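Local structure of molybdopterin biosynthesis moeA protein (Pyrococcus horikoshii, 1WU2) at residues K15-D20 with K312-K317; E28-R33 with K175-K180; V36-A41 with K180-V185; K222-P227 with V319-Y324. The protein probably inserts molybdenum or a related metal into molybdopterin at a late step of molybdenum cofactor biosynthesis, as in other MoeA proteins. All coordinates share one frame; numbering follows the deposited sequence.

Interaction 1 of 4, residues K15-D20 with K312-K317; sequences KLLLDD and KHALAK
Leu18 and Lys317 join two helices packed side by side, helix 10-20 of the N-terminal region and helix 300-319 of the probable molybdopterin-binding domain. The short segments run in nearly the same direction, crossing at -26°, with their axes 9.9 Å apart. The apolar half of the contact belongs to Leu18. Its CG stands anti to the carbonyl carbon (chi1 -69°), and this carries a methyl over to the other helix, where Leu18 CD2 rests 3.6 Å from Ala314 CA. Leu18 CD2 also lies 3.7 Å from His313 O, so it packs on backbone as much as on side chain. From the preceding position Leu17 CD2 comes within 4.1 Å of Ala314 CB, and the small alanine thus takes up both leucines. Leu17 and Ala314 both also touch Phe294 of strand 293-295, a member of the mixed, mostly parallel alpha/beta sheet of this domain; helix 10-20 therefore packs both on helix 300-319 and on residues of that sheet. The polar half is Lys317, whose chain bends at chi2 and reaches across to put Lys317 NZ 2.6 Å from Leu18 O. The ammonium arrives from above the carbonyl plane, 38° out of it, and one charged group grips two backbone oxygens near the end of helix 10-20, those of Leu18 and Ile21. A leucine in place of Lys317 would probably leave these two carbonyls without their shared donor. On the outer side, Lys15 NZ forms a salt bridge with Asp19 OD2 at 2.6 Å, using the syn lone pair of the carboxylate.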
loop_
_atom_site.group_PDB
_atom_site.type_symbol
_atom_site.label_atom_id
_atom_site.label_comp_id
_atom_site.label_asym_id
_atom_site.label_seq_id
_atom_site.Cartn_x
_atom_site.Cartn_y
_atom_site.Cartn_z
ATOM N N LYS A 15 11.643 -18.625 -12.147
ATOM C CA LYS A 15 10.916 -19.159 -13.297
ATOM C C LYS A 15 10.440 -20.593 -13.044
ATOM O O LYS A 15 9.316 -20.944 -13.392
ATOM C CB LYS A 15 11.787 -19.115 -14.555
ATOM C CG LYS A 15 11.007 -19.267 -15.859
ATOM C CD LYS A 15 11.684 -20.235 -16.823
ATOM C CE LYS A 15 11.175 -20.062 -18.252
ATOM N NZ LYS A 15 9.786 -20.567 -18.425
ATOM N N LEU A 16 11.300 -21.415 -12.448
ATOM C CA LEU A 16 10.959 -22.804 -12.152
ATOM C C LEU A 16 9.784 -22.846 -11.185
ATOM O O LEU A 16 8.844 -23.617 -11.372
ATOM C CB LEU A 16 12.158 -23.547 -11.542
ATOM C CG LEU A 16 13.296 -23.956 -12.481
ATOM C CD1 LEU A 16 14.513 -24.412 -11.683
ATOM C CD2 LEU A 16 12.857 -25.050 -13.445
ATOM N N LEU A 17 9.847 -21.989 -10.169
ATOM C CA LEU A 17 8.812 -21.869 -9.150
ATOM C C LEU A 17 7.479 -21.376 -9.712
ATOM O O LEU A 17 6.439 -21.975 -9.459
ATOM C CB LEU A 17 9.285 -20.917 -8.046
ATOM C CG LEU A 17 8.391 -20.784 -6.805
ATOM C CD1 LEU A 17 9.228 -20.809 -5.534
ATOM C CD2 LEU A 17 7.548 -19.516 -6.853
ATOM N N LEU A 18 7.516 -20.284 -10.470
ATOM C CA LEU A 18 6.292 -19.635 -10.959
ATOM C C LEU A 18 5.610 -20.411 -12.088
ATOM O O LEU A 18 4.391 -20.355 -12.220
ATOM C CB LEU A 18 6.577 -18.197 -11.416
ATOM C CG LEU A 18 6.924 -17.175 -10.332
ATOM C CD1 LEU A 18 7.281 -15.839 -10.966
ATOM C CD2 LEU A 18 5.777 -17.009 -9.332
ATOM N N ASP A 19 6.393 -21.122 -12.899
ATOM C CA ASP A 19 5.847 -22.018 -13.919
ATOM C C ASP A 19 5.050 -23.160 -13.275
ATOM O O ASP A 19 4.113 -23.679 -13.877
ATOM C CB ASP A 19 6.962 -22.609 -14.797
ATOM C CG ASP A 19 7.525 -21.613 -15.816
ATOM O OD1 ASP A 19 6.959 -20.511 -16.005
ATOM O OD2 ASP A 19 8.553 -21.865 -16.482
ATOM N N ASP A 20 5.436 -23.547 -12.061
ATOM C CA ASP A 20 4.723 -24.572 -11.294
ATOM C C ASP A 20 3.404 -24.064 -10.693
ATOM O O ASP A 20 2.523 -24.859 -10.368
ATOM C CB ASP A 20 5.627 -25.108 -10.175
ATOM C CG ASP A 20 5.189 -26.471 -9.663
ATOM O OD1 ASP A 20 5.080 -27.407 -10.478
ATOM O OD2 ASP A 20 4.946 -26.703 -8.461
ATOM N N LYS A 312 5.695 -13.599 -2.602
ATOM C CA LYS A 312 4.941 -12.428 -3.045
ATOM C C LYS A 312 4.504 -12.557 -4.508
ATOM O O LYS A 312 3.366 -12.259 -4.846
ATOM C CB LYS A 312 5.792 -11.161 -2.852
ATOM C CG LYS A 312 5.225 -9.900 -3.484
ATOM C CD LYS A 312 5.926 -8.639 -2.984
ATOM C CE LYS A 312 7.256 -8.398 -3.677
ATOM N NZ LYS A 312 7.610 -6.953 -3.737
ATOM N N HIS A 313 5.416 -13.007 -5.362
ATOM C CA HIS A 313 5.151 -13.129 -6.794
ATOM C C HIS A 313 4.302 -14.348 -7.147
ATOM O O HIS A 313 3.564 -14.318 -8.128
ATOM C CB HIS A 313 6.473 -13.142 -7.566
ATOM C CG HIS A 313 7.292 -11.913 -7.345
ATOM N ND1 HIS A 313 6.839 -10.652 -7.670
ATOM C CD2 HIS A 313 8.514 -11.741 -6.790
ATOM C CE1 HIS A 313 7.756 -9.760 -7.342
ATOM N NE2 HIS A 313 8.782 -10.395 -6.807
ATOM N N ALA A 314 4.407 -15.410 -6.353
ATOM C CA ALA A 314 3.557 -16.591 -6.523
ATOM C C ALA A 314 2.104 -16.274 -6.183
ATOM O O ALA A 314 1.196 -16.627 -6.929
ATOM C CB ALA A 314 4.059 -17.743 -5.660
ATOM N N LEU A 315 1.896 -15.611 -5.052
ATOM C CA LEU A 315 0.564 -15.196 -4.616
ATOM C C LEU A 315 -0.101 -14.266 -5.632
ATOM O O LEU A 315 -1.291 -14.395 -5.914
ATOM C CB LEU A 315 0.644 -14.499 -3.258
ATOM C CG LEU A 315 0.940 -15.420 -2.075
ATOM C CD1 LEU A 315 1.451 -14.620 -0.888
ATOM C CD2 LEU A 315 -0.301 -16.214 -1.683
ATOM N N ALA A 316 0.680 -13.336 -6.176
ATOM C CA ALA A 316 0.191 -12.404 -7.188
ATOM C C ALA A 316 -0.213 -13.131 -8.467
ATOM O O ALA A 316 -1.190 -12.764 -9.104
ATOM C CB ALA A 316 1.247 -11.347 -7.492
ATOM N N LYS A 317 0.535 -14.165 -8.834
ATOM C CA LYS A 317 0.214 -14.972 -10.011
ATOM C C LYS A 317 -1.075 -15.772 -9.819
ATOM O O LYS A 317 -1.824 -15.983 -10.771
ATOM C CB LYS A 317 1.368 -15.924 -10.350
ATOM C CG LYS A 317 1.416 -16.323 -11.822
ATOM C CD LYS A 317 1.929 -17.731 -12.020
ATOM C CE LYS A 317 1.776 -18.169 -13.466
ATOM N NZ LYS A 317 2.637 -19.335 -13.770
#

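Interaction 2 of 4, residues E28-R33 with K175-K180; sequences EKVPLR and KKVPVK
The flat groups that meet between Glu28-Pro31 and Lys176-Val179 are peptide units, joined by four N-H...O bonds, with Glu28 and three valines on one face of the sheet they form and Lys29, Pro31, Lys176 and Pro178 on the other. Glu28 N bonds Val179 O at 2.9 Å, and Val179 N returns a bond to Glu28 O at 3.0 Å. One pair further on, Val30 N bonds Val177 O at 3.2 Å, while Val177 N answers to Val30 O. Glu28 with Val179 and Val30 with Val177 are thus hydrogen-bonded pairs of a two-stranded antiparallel sheet that ties strand 27-31 to strand 176-180. Lys29 with Pro178, between them, and Pro31 with Lys176, beyond, are non-hydrogen-bonded pairs.

The three valines on the face shared with Glu28 are buried. Val30 CG2 meets Val179 CG2 at 3.7 Å, the two side chains crossing at about a right angle, and Leu169 of helix 163-171 covers Val177. On the face with the lysines and prolines, Lys29 CB lies 3.8 Å from Lys176 CB. Lys176 bends at chi3, which folds Lys176 CE back over the first strand to 3.4 Å from Lys29 O. Past the strand end, Leu32 CD1 touches Lys175 O at 3.3 Å, beside the weak bond from Leu32 N to that same oxygen; next to it, Arg33 forms a salt bridge with Glu221 of the second subunit.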
loop_
_atom_site.group_PDB
_atom_site.type_symbol
_atom_site.label_atom_id
_atom_site.label_comp_id
_atom_site.label_asym_id
_atom_site.label_seq_id
_atom_site.Cartn_x
_atom_site.Cartn_y
_atom_site.Cartn_z
ATOM N N GLU A 28 -15.637 -15.477 -6.200
ATOM C CA GLU A 28 -16.786 -15.247 -5.324
ATOM C C GLU A 28 -17.231 -13.784 -5.363
ATOM O O GLU A 28 -16.433 -12.886 -5.627
ATOM C CB GLU A 28 -16.464 -15.660 -3.885
ATOM C CG GLU A 28 -15.511 -14.729 -3.146
ATOM C CD GLU A 28 -15.085 -15.278 -1.799
ATOM O OE1 GLU A 28 -13.907 -15.102 -1.431
ATOM O OE2 GLU A 28 -15.927 -15.889 -1.102
ATOM N N LYS A 29 -18.509 -13.553 -5.087
ATOM C CA LYS A 29 -19.071 -12.208 -5.097
ATOM C C LYS A 29 -19.016 -11.639 -3.683
ATOM O O LYS A 29 -19.606 -12.201 -2.759
ATOM C CB LYS A 29 -20.515 -12.230 -5.617
ATOM C CG LYS A 29 -20.669 -11.887 -7.106
ATOM C CD LYS A 29 -21.005 -13.116 -7.965
ATOM C CE LYS A 29 -21.910 -12.764 -9.149
ATOM N NZ LYS A 29 -23.360 -12.944 -8.825
ATOM N N VAL A 30 -18.292 -10.535 -3.519
ATOM C CA VAL A 30 -18.191 -9.854 -2.227
ATOM C C VAL A 30 -18.852 -8.482 -2.315
ATOM O O VAL A 30 -18.811 -7.848 -3.368
ATOM C CB VAL A 30 -16.722 -9.709 -1.757
ATOM C CG1 VAL A 30 -16.063 -11.080 -1.640
ATOM C CG2 VAL A 30 -15.913 -8.796 -2.691
ATOM N N PRO A 31 -19.457 -8.019 -1.220
ATOM C CA PRO A 31 -20.133 -6.716 -1.217
ATOM C C PRO A 31 -19.145 -5.558 -1.323
ATOM O O PRO A 31 -17.984 -5.718 -0.956
ATOM C CB PRO A 31 -20.856 -6.695 0.133
ATOM C CG PRO A 31 -20.084 -7.618 0.990
ATOM C CD PRO A 31 -19.544 -8.685 0.091
ATOM N N LEU A 32 -19.615 -4.422 -1.832
ATOM C CA LEU A 32 -18.792 -3.221 -2.006
ATOM C C LEU A 32 -18.063 -2.799 -0.729
ATOM O O LEU A 32 -16.915 -2.366 -0.784
ATOM C CB LEU A 32 -19.654 -2.055 -2.515
ATOM C CG LEU A 32 -19.733 -1.830 -4.030
ATOM C CD1 LEU A 32 -19.901 -3.122 -4.815
ATOM C CD2 LEU A 32 -20.860 -0.858 -4.361
ATOM N N ARG A 33 -18.735 -2.936 0.410
ATOM C CA ARG A 33 -18.178 -2.543 1.706
ATOM C C ARG A 33 -16.918 -3.332 2.091
ATOM O O ARG A 33 -16.084 -2.835 2.844
ATOM C CB ARG A 33 -19.244 -2.697 2.799
ATOM C CG ARG A 33 -18.972 -1.902 4.069
ATOM C CD ARG A 33 -19.189 -0.405 3.929
ATOM N NE ARG A 33 -19.458 0.228 5.221
ATOM C CZ ARG A 33 -18.539 0.504 6.149
ATOM N NH1 ARG A 33 -17.255 0.208 5.957
ATOM N NH2 ARG A 33 -18.908 1.083 7.287
ATOM N N LYS A 175 -23.782 -4.542 -6.872
ATOM C CA LYS A 175 -23.866 -4.662 -5.416
ATOM C C LYS A 175 -22.767 -5.567 -4.867
ATOM O O LYS A 175 -22.159 -5.266 -3.835
ATOM C CB LYS A 175 -25.233 -5.215 -5.005
ATOM C CG LYS A 175 -26.404 -4.288 -5.309
ATOM C CD LYS A 175 -27.725 -4.918 -4.892
ATOM C CE LYS A 175 -28.811 -3.876 -4.649
ATOM N NZ LYS A 175 -29.921 -4.421 -3.811
ATOM N N LYS A 176 -22.537 -6.686 -5.549
ATOM C CA LYS A 176 -21.504 -7.644 -5.165
ATOM C C LYS A 176 -20.612 -7.956 -6.369
ATOM O O LYS A 176 -21.065 -8.545 -7.355
ATOM C CB LYS A 176 -22.140 -8.921 -4.617
ATOM C CG LYS A 176 -22.988 -8.707 -3.367
ATOM C CD LYS A 176 -23.657 -10.003 -2.903
ATOM C CE LYS A 176 -22.679 -10.920 -2.175
ATOM N NZ LYS A 176 -22.869 -10.894 -0.698
ATOM N N VAL A 177 -19.350 -7.539 -6.275
ATOM C CA VAL A 177 -18.392 -7.638 -7.377
ATOM C C VAL A 177 -17.606 -8.961 -7.349
ATOM O O VAL A 177 -17.131 -9.380 -6.292
ATOM C CB VAL A 177 -17.415 -6.426 -7.366
ATOM C CG1 VAL A 177 -16.450 -6.471 -6.173
ATOM C CG2 VAL A 177 -16.650 -6.330 -8.676
ATOM N N PRO A 178 -17.476 -9.624 -8.499
ATOM C CA PRO A 178 -16.703 -10.870 -8.569
ATOM C C PRO A 178 -15.197 -10.653 -8.395
ATOM O O PRO A 178 -14.594 -9.885 -9.141
ATOM C CB PRO A 178 -17.017 -11.406 -9.972
ATOM C CG PRO A 178 -17.448 -10.223 -10.761
ATOM C CD PRO A 178 -18.068 -9.267 -9.802
ATOM N N VAL A 179 -14.617 -11.328 -7.407
ATOM C CA VAL A 179 -13.182 -11.285 -7.138
ATOM C C VAL A 179 -12.635 -12.700 -6.951
ATOM O O VAL A 179 -13.387 -13.635 -6.683
ATOM C CB VAL A 179 -12.861 -10.438 -5.880
ATOM C CG1 VAL A 179 -13.219 -8.981 -6.108
ATOM C CG2 VAL A 179 -13.574 -10.983 -4.637
ATOM N N LYS A 180 -11.324 -12.855 -7.092
ATOM C CA LYS A 180 -10.684 -14.147 -6.879
ATOM C C LYS A 180 -10.781 -14.553 -5.408
ATOM O O LYS A 180 -10.701 -13.710 -4.510
ATOM C CB LYS A 180 -9.209 -14.102 -7.292
ATOM C CG LYS A 180 -8.969 -13.826 -8.767
ATOM C CD LYS A 180 -9.141 -15.069 -9.617
ATOM C CE LYS A 180 -8.471 -14.909 -10.970
ATOM N NZ LYS A 180 -8.667 -16.105 -11.831
#

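Interaction 3 of 4, residues V36-A41 with K180-V185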
loop_
_atom_site.group_PDB
_atom_site.type_symbol
_atom_site.label_atom_id
_atom_site.label_comp_id
_atom_site.label_asym_id
_atom_site.label_seq_id
_atom_site.Cartn_x
_atom_site.Cartn_y
_atom_site.Cartn_z
ATOM N N VAL A 36 -12.442 -3.515 -0.939
ATOM C CA VAL A 36 -11.130 -2.863 -1.024
ATOM C C VAL A 36 -9.999 -3.852 -0.704
ATOM O O VAL A 36 -10.051 -4.557 0.303
ATOM C CB VAL A 36 -11.034 -1.644 -0.076
ATOM C CG1 VAL A 36 -9.612 -1.077 -0.053
ATOM C CG2 VAL A 36 -12.028 -0.557 -0.488
ATOM N N GLY A 37 -8.987 -3.896 -1.571
ATOM C CA GLY A 37 -7.852 -4.793 -1.410
ATOM C C GLY A 37 -8.011 -6.115 -2.143
ATOM O O GLY A 37 -7.063 -6.894 -2.245
ATOM N N ARG A 38 -9.209 -6.369 -2.661
ATOM C CA ARG A 38 -9.501 -7.600 -3.386
ATOM C C ARG A 38 -9.132 -7.485 -4.859
ATOM O O ARG A 38 -8.999 -6.388 -5.396
ATOM C CB ARG A 38 -10.977 -7.960 -3.242
ATOM C CG ARG A 38 -11.334 -8.443 -1.853
ATOM C CD ARG A 38 -10.918 -9.883 -1.595
ATOM N NE ARG A 38 -11.841 -10.544 -0.678
ATOM C CZ ARG A 38 -12.236 -11.808 -0.762
ATOM N NH1 ARG A 38 -11.801 -12.605 -1.731
ATOM N NH2 ARG A 38 -13.080 -12.280 0.146
ATOM N N VAL A 39 -8.985 -8.635 -5.505
ATOM C CA VAL A 39 -8.529 -8.708 -6.888
ATOM C C VAL A 39 -9.666 -9.138 -7.800
ATOM O O VAL A 39 -10.224 -10.214 -7.625
ATOM C CB VAL A 39 -7.370 -9.709 -7.033
ATOM C CG1 VAL A 39 -6.800 -9.678 -8.457
ATOM C CG2 VAL A 39 -6.290 -9.416 -6.002
ATOM N N LEU A 40 -9.989 -8.298 -8.780
ATOM C CA LEU A 40 -11.055 -8.583 -9.736
ATOM C C LEU A 40 -10.800 -9.863 -10.526
ATOM O O LEU A 40 -9.719 -10.051 -11.086
ATOM C CB LEU A 40 -11.219 -7.420 -10.718
ATOM C CG LEU A 40 -12.051 -6.226 -10.253
ATOM C CD1 LEU A 40 -12.098 -5.192 -11.367
ATOM C CD2 LEU A 40 -13.461 -6.657 -9.863
ATOM N N ALA A 41 -11.813 -10.728 -10.573
ATOM C CA ALA A 41 -11.737 -11.995 -11.299
ATOM C C ALA A 41 -11.827 -11.804 -12.809
ATOM O O ALA A 41 -11.333 -12.637 -13.570
ATOM C CB ALA A 41 -12.842 -12.926 -10.836
ATOM N N LYS A 180 -11.324 -12.855 -7.092
ATOM C CA LYS A 180 -10.684 -14.147 -6.879
ATOM C C LYS A 180 -10.781 -14.553 -5.408
ATOM O O LYS A 180 -10.701 -13.710 -4.510
ATOM C CB LYS A 180 -9.209 -14.102 -7.292
ATOM C CG LYS A 180 -8.969 -13.826 -8.767
ATOM C CD LYS A 180 -9.141 -15.069 -9.617
ATOM C CE LYS A 180 -8.471 -14.909 -10.970
ATOM N NZ LYS A 180 -8.667 -16.105 -11.831
ATOM N N VAL A 181 -10.967 -15.850 -5.181
ATOM C CA VAL A 181 -10.875 -16.427 -3.847
ATOM C C VAL A 181 -9.424 -16.310 -3.397
ATOM O O VAL A 181 -8.507 -16.551 -4.184
ATOM C CB VAL A 181 -11.321 -17.911 -3.837
ATOM C CG1 VAL A 181 -10.930 -18.604 -2.533
ATOM C CG2 VAL A 181 -12.826 -18.012 -4.060
ATOM N N LYS A 182 -9.230 -15.913 -2.143
ATOM C CA LYS A 182 -7.902 -15.767 -1.565
ATOM C C LYS A 182 -7.235 -17.132 -1.487
ATOM O O LYS A 182 -7.811 -18.058 -0.912
ATOM C CB LYS A 182 -7.986 -15.181 -0.158
ATOM C CG LYS A 182 -8.591 -13.797 -0.087
ATOM C CD LYS A 182 -8.352 -13.177 1.279
ATOM C CE LYS A 182 -8.983 -11.805 1.392
ATOM N NZ LYS A 182 -8.620 -11.159 2.681
ATOM N N PRO A 183 -6.037 -17.273 -2.057
ATOM C CA PRO A 183 -5.283 -18.522 -1.928
ATOM C C PRO A 183 -5.038 -18.849 -0.463
ATOM O O PRO A 183 -4.593 -17.988 0.292
ATOM C CB PRO A 183 -3.955 -18.217 -2.634
ATOM C CG PRO A 183 -4.232 -17.064 -3.520
ATOM C CD PRO A 183 -5.306 -16.273 -2.854
ATOM N N LYS A 184 -5.353 -20.074 -0.067
ATOM C CA LYS A 184 -5.066 -20.533 1.281
ATOM C C LYS A 184 -3.585 -20.899 1.361
ATOM O O LYS A 184 -3.107 -21.720 0.588
ATOM C CB LYS A 184 -5.942 -21.736 1.624
ATOM C CG LYS A 184 -7.436 -21.417 1.672
ATOM C CD LYS A 184 -8.301 -22.675 1.508
ATOM C CE LYS A 184 -9.567 -22.421 0.681
ATOM N NZ LYS A 184 -9.864 -23.555 -0.255
ATOM N N VAL A 185 -2.866 -20.273 2.288
ATOM C CA VAL A 185 -1.432 -20.485 2.458
ATOM C C VAL A 185 -1.166 -21.083 3.833
ATOM O O VAL A 185 -1.330 -20.406 4.842
ATOM C CB VAL A 185 -0.660 -19.148 2.338
ATOM C CG1 VAL A 185 0.837 -19.338 2.605
ATOM C CG2 VAL A 185 -0.893 -18.521 0.977
HETATM O O HOH W 1 -9.405 -11.383 -4.006
HETATM O O HOH W 2 -11.042 -15.240 -12.846
#
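Val39 and Lys180 make the tight part of this contact. Lys180 N gives a nearly straight hydrogen bond to Val39 O, 2.9 Å long. Ala41 CB sits 4.0 Å from Lys180 N, and the aliphatic part of the lysine, turned by a bend at chi2 (-80°), runs past the backbone of Val39 to Ala41. Its buried ammonium is well provided for: it pairs with Glu23, bonds the carbonyl oxygen of Ile24, and reaches a water that in turn donates to Ala41 O. Val39 itself turns to the inside, against Val319 and Phe224.

In the fold, residues 180-185 form the link that leaves the two-stranded sheet at Lys180 and enters the parallel part of the mixed alpha/beta sheet of the probable molybdopterin-binding domain at Lys184; the loop 36-41 lies along its beginning.

The side of Arg38 is looser: here a second water, not a direct bond, joins Val39 N to Lys180 O and so bridges the two segments, accepting from Val39 N at 3.2 Å and donating to Lys180 O at 2.7 Å. It lies in the plane of the Arg38 guanidinium, at the edge, as does Lys180 O, which is 3.2 Å from Arg38 NH1. Lys182 CE lies over one face of that group near its border, 3.7 Å from Arg38 NE, the lysine chain running across the arginine. Lys182 NZ stays 4.7 Å from Arg38 NE, and the arginine forms a salt bridge to Glu28, which would probably offset the nearby positive charge of Lys182.

Interaction 4 of 4, residues K222-P227 with V319-Y324; sequences KFFGEP and VGAQNY
Phe224 and Val319 face each other, CA atoms 7.4 Å apart, where two helices have just ended: Phe223 leaves helical geometry after helix 212-222, Phe224 has positive phi, and Gly320, also with positive phi, closes helix 300-319. The ring of Phe224 carries the contact. With CG set beside the backbone N (chi1 -39°), the ring reaches along three residues of the other segment in turn. Val319 CG2 lies obliquely 3.8 Å from Phe224 CD2, Ala321 CB is 3.5 Å from Phe224 CE2, and Tyr324 CB comes in the ring plane to the outer end, 3.7 Å from Phe224 CZ. Tyr324 then turns its hydroxyl to His313. Phe223 contributes an edge, Phe223 CE1 lying 3.7 Å from Tyr324 O. An alanine at Phe224 is likely to open a gap between Val319, Ala321 and Tyr324 that the ring now fills. The turn after helix 300-319 is a Schellman motif with Gly320 as C-prime, Ala321 N bonding Ala316 O and Gly320 N bonding Lys317 O; the facing segment is the turn from helix to strand in a beta-alpha-beta crossover, strand 184-190 to helix 212-222 to strand 226-233.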
loop_
_atom_site.group_PDB
_atom_site.type_symbol
_atom_site.label_atom_id
_atom_site.label_comp_id
_atom_site.label_asym_id
_atom_site.label_seq_id
_atom_site.Cartn_x
_atom_site.Cartn_y
_atom_site.Cartn_z
ATOM N N LYS A 222 -1.381 -9.295 3.526
ATOM C CA LYS A 222 -1.042 -8.095 2.766
ATOM C C LYS A 222 -1.079 -8.390 1.269
ATOM O O LYS A 222 -1.467 -7.535 0.475
ATOM C CB LYS A 222 0.343 -7.578 3.171
ATOM C CG LYS A 222 0.784 -6.303 2.447
ATOM C CD LYS A 222 2.212 -5.931 2.799
ATOM C CE LYS A 222 2.644 -4.669 2.069
ATOM N NZ LYS A 222 3.990 -4.202 2.500
ATOM N N PHE A 223 -0.690 -9.607 0.898
ATOM C CA PHE A 223 -0.593 -10.006 -0.500
ATOM C C PHE A 223 -1.584 -11.115 -0.865
ATOM O O PHE A 223 -1.188 -12.212 -1.276
ATOM C CB PHE A 223 0.845 -10.425 -0.821
ATOM C CG PHE A 223 1.805 -9.276 -0.876
ATOM C CD1 PHE A 223 1.781 -8.388 -1.941
ATOM C CD2 PHE A 223 2.726 -9.067 0.144
ATOM C CE1 PHE A 223 2.665 -7.316 -1.995
ATOM C CE2 PHE A 223 3.612 -7.996 0.094
ATOM C CZ PHE A 223 3.579 -7.121 -0.979
ATOM N N PHE A 224 -2.872 -10.806 -0.693
ATOM C CA PHE A 224 -3.984 -11.509 -1.351
ATOM C C PHE A 224 -4.407 -12.856 -0.765
ATOM O O PHE A 224 -5.427 -13.405 -1.185
ATOM C CB PHE A 224 -3.700 -11.680 -2.852
ATOM C CG PHE A 224 -3.029 -10.489 -3.478
ATOM C CD1 PHE A 224 -3.601 -9.224 -3.374
ATOM C CD2 PHE A 224 -1.815 -10.624 -4.142
ATOM C CE1 PHE A 224 -2.983 -8.116 -3.936
ATOM C CE2 PHE A 224 -1.190 -9.517 -4.709
ATOM C CZ PHE A 224 -1.775 -8.262 -4.606
ATOM N N GLY A 225 -3.649 -13.378 0.199
ATOM C CA GLY A 225 -3.866 -14.718 0.717
ATOM C C GLY A 225 -4.553 -14.789 2.070
ATOM O O GLY A 225 -4.670 -13.791 2.778
ATOM N N GLU A 226 -5.014 -15.992 2.410
ATOM C CA GLU A 226 -5.572 -16.308 3.720
ATOM C C GLU A 226 -4.611 -17.266 4.422
ATOM O O GLU A 226 -4.495 -18.417 4.015
ATOM C CB GLU A 226 -6.937 -16.981 3.552
ATOM C CG GLU A 226 -7.618 -17.395 4.853
ATOM C CD GLU A 226 -8.873 -18.231 4.629
ATOM O OE1 GLU A 226 -9.173 -18.592 3.469
ATOM O OE2 GLU A 226 -9.564 -18.533 5.624
ATOM N N PRO A 227 -3.916 -16.810 5.463
ATOM C CA PRO A 227 -2.978 -17.679 6.183
ATOM C C PRO A 227 -3.708 -18.662 7.094
ATOM O O PRO A 227 -4.693 -18.290 7.729
ATOM C CB PRO A 227 -2.151 -16.694 7.008
ATOM C CG PRO A 227 -3.061 -15.556 7.250
ATOM C CD PRO A 227 -3.965 -15.460 6.050
ATOM N N VAL A 319 -3.792 -14.973 -8.056
ATOM C CA VAL A 319 -4.971 -14.116 -8.207
ATOM C C VAL A 319 -4.908 -13.241 -9.470
ATOM O O VAL A 319 -5.842 -12.492 -9.758
ATOM C CB VAL A 319 -5.183 -13.214 -6.967
ATOM C CG1 VAL A 319 -5.384 -14.062 -5.717
ATOM C CG2 VAL A 319 -4.023 -12.227 -6.778
ATOM N N GLY A 320 -3.815 -13.341 -10.223
ATOM C CA GLY A 320 -3.605 -12.513 -11.398
ATOM C C GLY A 320 -3.494 -11.027 -11.094
ATOM O O GLY A 320 -3.906 -10.197 -11.903
ATOM N N ALA A 321 -2.938 -10.698 -9.930
ATOM C CA ALA A 321 -2.792 -9.313 -9.492
ATOM C C ALA A 321 -1.913 -8.503 -10.436
ATOM O O ALA A 321 -0.860 -8.970 -10.876
ATOM C CB ALA A 321 -2.221 -9.260 -8.082
ATOM N N GLN A 322 -2.365 -7.290 -10.740
ATOM C CA GLN A 322 -1.613 -6.343 -11.555
ATOM C C GLN A 322 -1.261 -5.134 -10.697
ATOM O O GLN A 322 -2.080 -4.680 -9.904
ATOM C CB GLN A 322 -2.440 -5.910 -12.770
ATOM C CG GLN A 322 -1.760 -6.179 -14.120
ATOM C CD GLN A 322 -2.078 -7.546 -14.698
ATOM O OE1 GLN A 322 -1.782 -7.811 -15.866
ATOM N NE2 GLN A 322 -2.680 -8.415 -13.893
ATOM N N ASN A 323 -0.035 -4.635 -10.847
ATOM C CA ASN A 323 0.430 -3.442 -10.134
ATOM C C ASN A 323 0.380 -3.620 -8.617
ATOM O O ASN A 323 -0.202 -2.805 -7.896
ATOM C CB ASN A 323 -0.371 -2.206 -10.569
ATOM C CG ASN A 323 -0.300 -1.956 -12.066
ATOM O OD1 ASN A 323 -1.325 -1.815 -12.734
ATOM N ND2 ASN A 323 0.915 -1.885 -12.597
ATOM N N TYR A 324 1.002 -4.699 -8.151
ATOM C CA TYR A 324 1.020 -5.056 -6.729
ATOM C C TYR A 324 2.316 -4.614 -6.033
ATOM O O TYR A 324 2.556 -4.953 -4.868
ATOM C CB TYR A 324 0.806 -6.569 -6.554
ATOM C CG TYR A 324 1.830 -7.458 -7.241
ATOM C CD1 TYR A 324 1.677 -7.831 -8.575
ATOM C CD2 TYR A 324 2.936 -7.942 -6.552
ATOM C CE1 TYR A 324 2.607 -8.649 -9.209
ATOM C CE2 TYR A 324 3.872 -8.764 -7.177
ATOM C CZ TYR A 324 3.700 -9.112 -8.505
ATOM O OH TYR A 324 4.622 -9.922 -9.125
#

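Helix 300-319 and the loop after it tie interactions 1 and 4 together, their centres about 12 Å apart: His313 ND1 lies 2.8 Å from Tyr324 OH in a probable hydrogen bond. Interactions 3 and 4 are closest, centres about 6 Å apart, because strands 184-190 and 226-233 are sheet neighbours; Pro183 O and Glu226 N are 2.9 Å apart. Interaction 2 joins interaction 3 through the shared Lys180, with centres about 10 Å apart; its centre is about 25 Å from that of interaction 1, nearest atoms about 7 Å, without touching. Together they run from the two-stranded sheet into the probable molybdopterin-binding domain, and the N-terminal region meets that domain in interaction 1.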